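Local coordinates for protein TSSL1 (Pseudomonas aeruginosa, PDB 4B62) that probably anchors the type VI secretion system to the cell wall, this fragment being its OmpA-like peptidoglycan-binding module, at residues A[39-47]-A[59-67]; A[77-85]-A[96-107]. All coordinates share one frame; numbering follows the deposited sequence. Where two conformers were deposited one is given.

Overall arrangement
Interactions 1 and 2 show how successive strand-helix pairs build one α/β domain. Both rest on the same mixed sheet, in which strand 146-152 separates strand 37-43 of interaction 1 from strand 77-82 of interaction 2. They come in series: interaction 1 closes before interaction 2 opens, and helix 60-72 leads directly into strand 77-82. Their centres lie about 13 Å apart, yet they touch where L63 and L47 meet V107, so helices 60-72 and 96-115 share one hydrophobic core against the sheet. This shared packing forms the body of the OmpA-like module, the part of the protein assigned to peptidoglycan binding.

Interaction 1 of 2, residues A[39-47]-A[59-67]; sequences VVTIRGDEL and FQPLLLRIA
The F59 ring meets the backbone of the turn after strand 39-43: L47 O lies at its edge, in the ring plane, 4.0 Å from F59 CD2, while E46 O approaches obliquely and comes 3.3 Å from F59 CB. A second flat group, the guanidinium of R65, folds back along its own helix, with P61 O and the CA of L62 offset toward the rim of one face; R65 also forms a salt bridge to D23. Beyond F59 the contact is hydrophobic. With CG anti to the backbone N (chi1 173°), L62 places its CD2 branch between strand residue I42 and E46 of the 3-10 turn: it slides past I42 in the opposite direction, 4.0 Å from I42 CG2, and also lies 4.0 Å from E46 CB. The carboxylate of E46 turns elsewhere, to a salt bridge with R28.

Here the OmpA-like fold illustrates a helix laid on a sheet, in which strand 37-43 lies between strands 30-33 and 146-152. Helix 60-67 runs almost exactly antiparallel to strand 39-43, at 178°, with 11.9 Å between the axes at closest approach. Side chains from both elements fill that separation, and alternate strand residues V40 and I42 face the helix.

L47 starts off away from the helix, but its end returns: with CG beside the backbone N (chi1 -68°), CD2 reaches L63 CG at 3.7 Å, and the two leucines cross at about a right angle. Farther along, I66 was modelled in two conformers. In the one given, V40 CG1 lies 4.2 Å from I66 CD1, and the end methyls of I42 and I66 meet tip to tip, at a doubtful 3.2 Å between I42 CD1 and I66 CD1.

Interaction 2 of 2, residues A[77-85]-A[96-107]; sequences VLVTGHSDN and NWKLSQARAQEV
G81 and S100 mark the tight part of this contact. G81 has no side chain, and the helix backbone comes close enough for a CA-H...O contact from G81 CA to S100 O, 3.5 Å long with 160° at the hydrogen. One turn on, the methyl of A104 settles on the strand backbone, A104 CB lying 3.6 Å from G81 N. V79 continues the packing: its CG1 is 4.0 Å from V107 CG1 and also rests against A104. In S100, OG sits between the backbone N and the carbonyl carbon (chi1 76°), which turns it back to donate to W97 O at 2.7 Å and leaves CB against G81. S100 OG also pairs with the backbone N of S127, so the hydroxyl has two partners. A water bridges R103 NH1, weakly, and H82 O; R103 NE bonds to S52 O.

Strand 77-82 and helix 96-115 are the first two elements of a beta-alpha-beta crossover completed by parallel strand 121-125. Small residues let the axes of 77-82 and 96-107 approach to 6.4 Å, crossing at 150°.

Past the strand's end the contact turns polar, but S83 and D84 still pack closely on N96. N96 ND2 donates to D84 OD1 at 3.2 Å, nearly along its C-O axis; R86 N bonds to the same oxygen, and D84 OD2 forms a salt bridge with R145. S83 sets its CB against N96 CG while its hydroxyl donates to D84 O. In OmpA-like relatives an aspartate after this strand and an arginine of the following helix bind peptidoglycan; D84 and R103 probably correspond to them. The loose, solvent side is N85, exposed and only grazing N96.

Interaction 1 of 2, residues A[39-47]-A[59-67]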
loop_
_atom_site.group_PDB
_atom_site.type_symbol
_atom_site.label_atom_id
_atom_site.label_comp_id
_atom_site.label_asym_id
_atom_site.label_seq_id
_atom_site.Cartn_x
_atom_site.Cartn_y
_atom_site.Cartn_z
ATOM N N VAL A 39 4.178 -6.277 7.348
ATOM C CA VAL A 39 3.919 -5.855 5.975
ATOM C C VAL A 39 2.424 -5.938 5.701
ATOM O O VAL A 39 1.828 -7.020 5.767
ATOM C CB VAL A 39 4.693 -6.705 4.943
ATOM C CG1 VAL A 39 4.483 -6.136 3.542
ATOM C CG2 VAL A 39 6.182 -6.748 5.296
ATOM N N VAL A 40 1.824 -4.792 5.380
ATOM C CA VAL A 40 0.408 -4.729 5.037
ATOM C C VAL A 40 0.304 -4.603 3.523
ATOM O O VAL A 40 0.781 -3.631 2.942
ATOM C CB VAL A 40 -0.290 -3.534 5.700
ATOM C CG1 VAL A 40 -1.785 -3.566 5.392
ATOM C CG2 VAL A 40 -0.032 -3.509 7.200
ATOM N N THR A 41 -0.263 -5.629 2.883
ATOM C CA THR A 41 -0.482 -5.617 1.443
ATOM C C THR A 41 -1.921 -5.186 1.159
ATOM O O THR A 41 -2.858 -5.745 1.725
ATOM C CB THR A 41 -0.225 -6.989 0.814
ATOM O OG1 THR A 41 1.135 -7.369 1.043
ATOM C CG2 THR A 41 -0.485 -6.973 -0.681
ATOM N N ILE A 42 -2.063 -4.186 0.300
ATOM C CA ILE A 42 -3.370 -3.662 -0.072
ATOM C C ILE A 42 -3.448 -3.601 -1.599
ATOM O O ILE A 42 -2.657 -2.897 -2.237
ATOM C CB ILE A 42 -3.622 -2.258 0.505
ATOM C CG1 ILE A 42 -3.261 -2.189 1.989
ATOM C CG2 ILE A 42 -5.074 -1.850 0.252
ATOM C CD1 ILE A 42 -3.557 -0.871 2.657
ATOM N N ARG A 43 -4.379 -4.348 -2.200
ATOM C CA ARG A 43 -4.614 -4.244 -3.632
ATOM C C ARG A 43 -4.956 -2.788 -3.979
ATOM O O ARG A 43 -5.682 -2.105 -3.228
ATOM C CB ARG A 43 -5.778 -5.142 -4.076
ATOM C CG ARG A 43 -5.579 -6.661 -4.092
ATOM C CD ARG A 43 -6.868 -7.275 -4.652
ATOM N NE ARG A 43 -6.898 -8.718 -4.921
ATOM C CZ ARG A 43 -7.225 -9.664 -4.037
ATOM N NH1 ARG A 43 -7.507 -9.350 -2.776
ATOM N NH2 ARG A 43 -7.247 -10.943 -4.412
ATOM N N GLY A 44 -4.468 -2.323 -5.124
ATOM C CA GLY A 44 -4.798 -0.972 -5.587
ATOM C C GLY A 44 -6.297 -0.732 -5.663
ATOM O O GLY A 44 -6.754 0.378 -5.410
ATOM N N ASP A 45 -7.058 -1.776 -6.006
ATOM C CA ASP A 45 -8.511 -1.649 -6.140
ATOM C C ASP A 45 -9.190 -1.251 -4.827
ATOM O O ASP A 45 -10.316 -0.765 -4.850
ATOM C CB ASP A 45 -9.163 -2.956 -6.623
ATOM C CG ASP A 45 -8.526 -3.523 -7.884
ATOM O OD1 ASP A 45 -8.206 -2.763 -8.822
ATOM O OD2 ASP A 45 -8.360 -4.760 -7.934
ATOM N N GLU A 46 -8.540 -1.485 -3.689
ATOM C CA GLU A 46 -9.101 -1.115 -2.386
ATOM C C GLU A 46 -8.924 0.360 -2.043
ATOM O O GLU A 46 -9.502 0.806 -1.055
ATOM C CB GLU A 46 -8.496 -1.965 -1.261
ATOM C CG GLU A 46 -8.702 -3.464 -1.422
ATOM C CD GLU A 46 -10.150 -3.904 -1.399
ATOM O OE1 GLU A 46 -11.015 -3.131 -0.934
ATOM O OE2 GLU A 46 -10.402 -5.039 -1.851
ATOM N N LEU A 47 -8.122 1.085 -2.835
ATOM C CA LEU A 47 -7.744 2.471 -2.538
ATOM C C LEU A 47 -8.028 3.461 -3.649
ATOM O O LEU A 47 -8.454 4.579 -3.371
ATOM C CB LEU A 47 -6.253 2.528 -2.207
ATOM C CG LEU A 47 -5.874 1.841 -0.894
ATOM C CD1 LEU A 47 -4.357 1.746 -0.822
ATOM C CD2 LEU A 47 -6.434 2.539 0.342
ATOM N N PHE A 59 -12.681 5.344 0.469
ATOM C CA PHE A 59 -11.702 4.342 0.923
ATOM C C PHE A 59 -10.613 4.912 1.813
ATOM O O PHE A 59 -9.778 4.169 2.337
ATOM C CB PHE A 59 -11.098 3.606 -0.269
ATOM C CG PHE A 59 -12.125 2.952 -1.156
ATOM C CD1 PHE A 59 -13.310 2.433 -0.619
ATOM C CD2 PHE A 59 -11.930 2.876 -2.513
ATOM C CE1 PHE A 59 -14.263 1.843 -1.423
ATOM C CE2 PHE A 59 -12.884 2.287 -3.323
ATOM C CZ PHE A 59 -14.046 1.778 -2.774
ATOM N N GLN A 60 -10.622 6.224 2.009
ATOM C CA GLN A 60 -9.725 6.834 2.980
ATOM C C GLN A 60 -9.804 6.236 4.384
ATOM O O GLN A 60 -8.778 6.143 5.052
ATOM C CB GLN A 60 -9.866 8.346 2.978
ATOM C CG GLN A 60 -9.224 8.902 1.726
ATOM C CD GLN A 60 -9.279 10.393 1.610
ATOM O OE1 GLN A 60 -9.486 11.094 2.586
ATOM N NE2 GLN A 60 -9.080 10.889 0.397
ATOM N N PRO A 61 -10.998 5.800 4.828
ATOM C CA PRO A 61 -11.017 5.217 6.169
ATOM C C PRO A 61 -10.125 3.973 6.317
ATOM O O PRO A 61 -9.623 3.716 7.399
ATOM C CB PRO A 61 -12.483 4.890 6.379
ATOM C CG PRO A 61 -13.212 5.909 5.559
ATOM C CD PRO A 61 -12.364 6.033 4.318
ATOM N N LEU A 62 -9.914 3.221 5.234
ATOM C CA LEU A 62 -8.999 2.080 5.296
ATOM C C LEU A 62 -7.587 2.548 5.654
ATOM O O LEU A 62 -6.937 1.985 6.549
ATOM C CB LEU A 62 -9.005 1.300 3.981
ATOM C CG LEU A 62 -7.966 0.179 3.834
ATOM C CD1 LEU A 62 -8.102 -0.846 4.959
ATOM C CD2 LEU A 62 -8.089 -0.499 2.474
ATOM N N LEU A 63 -7.108 3.584 4.971
ATOM C CA LEU A 63 -5.787 4.130 5.304
ATOM C C LEU A 63 -5.780 4.760 6.684
ATOM O O LEU A 63 -4.769 4.740 7.372
ATOM C CB LEU A 63 -5.302 5.121 4.262
ATOM C CG LEU A 63 -4.780 4.527 2.970
ATOM C CD1 LEU A 63 -4.162 5.630 2.140
ATOM C CD2 LEU A 63 -3.740 3.433 3.214
ATOM N N LEU A 64 -6.899 5.347 7.099
ATOM C CA LEU A 64 -6.983 5.877 8.461
ATOM C C LEU A 64 -6.779 4.776 9.513
ATOM O O LEU A 64 -6.086 4.989 10.500
ATOM C CB LEU A 64 -8.311 6.605 8.679
ATOM C CG LEU A 64 -8.472 7.295 10.031
ATOM C CD1 LEU A 64 -7.365 8.301 10.277
ATOM C CD2 LEU A 64 -9.836 7.955 10.048
ATOM N N ARG A 65 -7.354 3.597 9.293
ATOM C CA ARG A 65 -7.158 2.478 10.226
ATOM C C ARG A 65 -5.696 2.043 10.271
ATOM O O ARG A 65 -5.183 1.654 11.338
ATOM C CB ARG A 65 -8.059 1.304 9.864
ATOM C CG ARG A 65 -9.525 1.644 10.055
ATOM C CD ARG A 65 -10.422 0.450 9.930
ATOM N NE ARG A 65 -10.563 -0.033 8.569
ATOM C CZ ARG A 65 -11.423 0.447 7.675
ATOM N NH1 ARG A 65 -12.167 1.516 7.952
ATOM N NH2 ARG A 65 -11.515 -0.130 6.484
ATOM N N ILE A 66 -5.027 2.107 9.121
ATOM C CA ILE A 66 -3.603 1.820 9.119
ATOM C C ILE A 66 -2.837 2.888 9.888
ATOM O O ILE A 66 -1.972 2.558 10.697
ATOM C CB ILE A 66 -3.086 1.588 7.696
ATOM C CG1 ILE A 66 -3.693 0.281 7.198
ATOM C CG2 ILE A 66 -1.566 1.525 7.673
ATOM C CD1 ILE A 66 -3.698 0.121 5.712
ATOM N N ALA A 67 -3.166 4.157 9.683
ATOM C CA ALA A 67 -2.551 5.230 10.467
ATOM C C ALA A 67 -2.750 5.047 11.969
ATOM O O ALA A 67 -1.825 5.297 12.756
ATOM C CB ALA A 67 -3.080 6.591 10.034
#

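Interaction 2 of 2, residues A[77-85]-A[96-107]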
loop_
_atom_site.group_PDB
_atom_site.type_symbol
_atom_site.label_atom_id
_atom_site.label_comp_id
_atom_site.label_asym_id
_atom_site.label_seq_id
_atom_site.Cartn_x
_atom_site.Cartn_y
_atom_site.Cartn_z
ATOM N N VAL A 77 8.517 3.555 8.217
ATOM C CA VAL A 77 7.587 2.938 7.284
ATOM C C VAL A 77 8.041 3.122 5.850
ATOM O O VAL A 77 8.380 4.228 5.421
ATOM C CB VAL A 77 6.156 3.498 7.443
ATOM C CG1 VAL A 77 5.221 2.844 6.436
ATOM C CG2 VAL A 77 5.666 3.250 8.857
ATOM N N LEU A 78 8.055 2.012 5.115
ATOM C CA LEU A 78 8.335 1.995 3.673
ATOM C C LEU A 78 7.056 1.596 2.936
ATOM O O LEU A 78 6.390 0.627 3.326
ATOM C CB LEU A 78 9.453 0.994 3.368
ATOM C CG LEU A 78 9.700 0.659 1.896
ATOM C CD1 LEU A 78 10.322 1.843 1.171
ATOM C CD2 LEU A 78 10.544 -0.606 1.760
ATOM N N VAL A 79 6.730 2.342 1.882
ATOM C CA VAL A 79 5.617 1.997 1.018
ATOM C C VAL A 79 6.160 1.693 -0.374
ATOM O O VAL A 79 6.747 2.572 -1.014
ATOM C CB VAL A 79 4.572 3.130 0.928
ATOM C CG1 VAL A 79 3.363 2.655 0.135
ATOM C CG2 VAL A 79 4.167 3.602 2.307
ATOM N N THR A 80 5.968 0.467 -0.848
ATOM C CA THR A 80 6.313 0.130 -2.224
ATOM C C THR A 80 5.033 -0.002 -3.037
ATOM O O THR A 80 4.010 -0.507 -2.542
ATOM C CB THR A 80 7.158 -1.145 -2.332
ATOM O OG1 THR A 80 6.429 -2.272 -1.838
ATOM C CG2 THR A 80 8.473 -0.979 -1.553
ATOM N N GLY A 81 5.094 0.516 -4.259
ATOM C CA GLY A 81 3.974 0.501 -5.189
ATOM C C GLY A 81 4.283 -0.421 -6.360
ATOM O O GLY A 81 5.420 -0.457 -6.855
ATOM N N HIS A 82 3.258 -1.137 -6.825
ATOM C CA HIS A 82 3.406 -2.171 -7.840
ATOM C C HIS A 82 2.263 -2.095 -8.833
ATOM O O HIS A 82 1.135 -1.738 -8.467
ATOM C CB HIS A 82 3.391 -3.551 -7.191
ATOM C CG HIS A 82 4.402 -3.687 -6.110
ATOM N ND1 HIS A 82 5.651 -4.239 -6.318
ATOM C CD2 HIS A 82 4.363 -3.292 -4.816
ATOM C CE1 HIS A 82 6.329 -4.177 -5.190
ATOM N NE2 HIS A 82 5.578 -3.610 -4.263
ATOM N N SER A 83 2.585 -2.422 -10.080
ATOM C CA SER A 83 1.629 -2.503 -11.164
ATOM C C SER A 83 1.520 -3.935 -11.650
ATOM O O SER A 83 2.305 -4.811 -11.256
ATOM C CB SER A 83 2.064 -1.625 -12.340
ATOM O OG SER A 83 3.276 -2.108 -12.907
ATOM N N ASP A 84 0.560 -4.161 -12.531
ATOM C CA ASP A 84 0.544 -5.350 -13.374
ATOM C C ASP A 84 1.432 -5.040 -14.603
ATOM O O ASP A 84 2.183 -4.067 -14.580
ATOM C CB ASP A 84 -0.903 -5.725 -13.736
ATOM C CG ASP A 84 -1.639 -4.616 -14.434
ATOM O OD1 ASP A 84 -0.983 -3.748 -15.056
ATOM O OD2 ASP A 84 -2.890 -4.628 -14.350
ATOM N N ASN A 85 1.336 -5.831 -15.666
ATOM C CA ASN A 85 2.092 -5.568 -16.901
ATOM C C ASN A 85 1.215 -5.068 -18.059
ATOM O O ASN A 85 1.596 -5.175 -19.235
ATOM C CB ASN A 85 2.871 -6.816 -17.317
ATOM C CG ASN A 85 1.969 -7.927 -17.802
ATOM O OD1 ASN A 85 0.747 -7.863 -17.654
ATOM N ND2 ASN A 85 2.566 -8.950 -18.401
ATOM N N ASN A 96 3.084 2.419 -16.324
ATOM C CA ASN A 96 2.822 1.678 -15.107
ATOM C C ASN A 96 3.851 2.018 -14.025
ATOM O O ASN A 96 3.515 2.048 -12.849
ATOM C CB ASN A 96 2.793 0.167 -15.378
ATOM C CG ASN A 96 1.386 -0.423 -15.346
ATOM O OD1 ASN A 96 0.450 0.171 -14.807
ATOM N ND2 ASN A 96 1.242 -1.627 -15.896
ATOM N N TRP A 97 5.101 2.281 -14.415
ATOM C CA TRP A 97 6.095 2.706 -13.444
ATOM C C TRP A 97 5.643 3.972 -12.719
ATOM O O TRP A 97 5.623 4.021 -11.488
ATOM C CB TRP A 97 7.491 2.919 -14.064
ATOM C CG TRP A 97 8.376 3.442 -13.032
ATOM C CD1 TRP A 97 9.004 2.719 -12.045
ATOM C CD2 TRP A 97 8.654 4.815 -12.757
ATOM N NE1 TRP A 97 9.654 3.559 -11.193
ATOM C CE2 TRP A 97 9.485 4.849 -11.619
ATOM C CE3 TRP A 97 8.331 6.024 -13.394
ATOM C CZ2 TRP A 97 9.965 6.043 -11.077
ATOM C CZ3 TRP A 97 8.820 7.210 -12.852
ATOM C CH2 TRP A 97 9.623 7.206 -11.706
ATOM N N LYS A 98 5.228 4.975 -13.487
ATOM C CA LYS A 98 4.860 6.233 -12.869
ATOM C C LYS A 98 3.634 6.072 -11.991
ATOM O O LYS A 98 3.579 6.630 -10.893
ATOM C CB LYS A 98 4.647 7.325 -13.908
ATOM C CG LYS A 98 4.464 8.701 -13.272
ATOM C CD LYS A 98 5.748 9.205 -12.626
ATOM C CE LYS A 98 5.544 10.388 -11.690
ATOM N NZ LYS A 98 5.184 11.609 -12.447
ATOM N N LEU A 99 2.655 5.294 -12.450
ATOM C CA LEU A 99 1.488 5.040 -11.614
ATOM C C LEU A 99 1.881 4.350 -10.296
ATOM O O LEU A 99 1.378 4.710 -9.220
ATOM C CB LEU A 99 0.452 4.211 -12.367
ATOM C CG LEU A 99 -0.864 3.976 -11.627
ATOM C CD1 LEU A 99 -1.602 5.282 -11.349
ATOM C CD2 LEU A 99 -1.715 2.979 -12.413
ATOM N N SER A 100 2.791 3.372 -10.376
ATOM C CA SER A 100 3.197 2.631 -9.186
ATOM C C SER A 100 3.919 3.560 -8.190
ATOM O O SER A 100 3.725 3.456 -6.980
ATOM C CB SER A 100 4.069 1.431 -9.577
ATOM O OG SER A 100 5.407 1.768 -9.930
ATOM N N GLN A 101 4.739 4.468 -8.713
ATOM C CA GLN A 101 5.425 5.427 -7.861
ATOM C C GLN A 101 4.446 6.392 -7.210
ATOM O O GLN A 101 4.529 6.684 -6.011
ATOM C CB GLN A 101 6.493 6.199 -8.655
ATOM C CG GLN A 101 7.200 7.269 -7.853
ATOM C CD GLN A 101 8.248 8.010 -8.630
ATOM O OE1 GLN A 101 7.946 8.973 -9.329
ATOM N NE2 GLN A 101 9.494 7.586 -8.487
ATOM N N ALA A 102 3.518 6.893 -8.015
ATOM C CA ALA A 102 2.564 7.885 -7.536
ATOM C C ALA A 102 1.627 7.294 -6.478
ATOM O O ALA A 102 1.283 7.960 -5.497
ATOM C CB ALA A 102 1.773 8.478 -8.688
ATOM N N ARG A 103 1.235 6.035 -6.675
ATOM C CA ARG A 103 0.395 5.352 -5.711
ATOM C C ARG A 103 1.107 5.170 -4.372
ATOM O O ARG A 103 0.546 5.451 -3.314
ATOM C CB ARG A 103 -0.083 4.010 -6.275
ATOM C CG ARG A 103 -1.226 4.183 -7.261
ATOM C CD ARG A 103 -1.647 2.895 -7.938
ATOM N NE ARG A 103 -2.923 3.075 -8.615
ATOM C CZ ARG A 103 -3.692 2.097 -9.070
ATOM N NH1 ARG A 103 -3.324 0.816 -9.008
ATOM N NH2 ARG A 103 -4.872 2.421 -9.583
ATOM N N ALA A 104 2.360 4.714 -4.417
ATOM C CA ALA A 104 3.133 4.571 -3.194
ATOM C C ALA A 104 3.321 5.921 -2.502
ATOM O O ALA A 104 3.192 6.045 -1.289
ATOM C CB ALA A 104 4.477 3.944 -3.510
ATOM N N GLN A 105 3.660 6.923 -3.291
ATOM C CA GLN A 105 3.923 8.231 -2.711
ATOM C C GLN A 105 2.658 8.842 -2.088
ATOM O O GLN A 105 2.731 9.497 -1.044
ATOM C CB GLN A 105 4.497 9.192 -3.741
ATOM C CG GLN A 105 5.080 10.468 -3.137
ATOM C CD GLN A 105 6.241 10.211 -2.176
ATOM O OE1 GLN A 105 7.273 9.659 -2.560
ATOM N NE2 GLN A 105 6.066 10.589 -0.923
ATOM N N GLU A 106 1.503 8.654 -2.737
ATOM C CA GLU A 106 0.275 9.199 -2.178
ATOM C C GLU A 106 -0.056 8.548 -0.825
ATOM O O GLU A 106 -0.433 9.228 0.147
ATOM C CB GLU A 106 -0.877 9.063 -3.162
ATOM C CG GLU A 106 -2.177 9.721 -2.697
ATOM C CD GLU A 106 -2.133 11.247 -2.682
ATOM O OE1 GLU A 106 -1.196 11.859 -3.234
ATOM O OE2 GLU A 106 -3.061 11.856 -2.111
ATOM N N VAL A 107 0.140 7.233 -0.744
ATOM C CA VAL A 107 -0.078 6.533 0.515
ATOM C C VAL A 107 0.884 7.055 1.591
ATOM O O VAL A 107 0.483 7.369 2.710
ATOM C CB VAL A 107 0.026 5.006 0.310
ATOM C CG1 VAL A 107 0.028 4.250 1.635
ATOM C CG2 VAL A 107 -1.137 4.518 -0.534
HETATM O O HOH W 1 -0.628 0.049 -9.704
#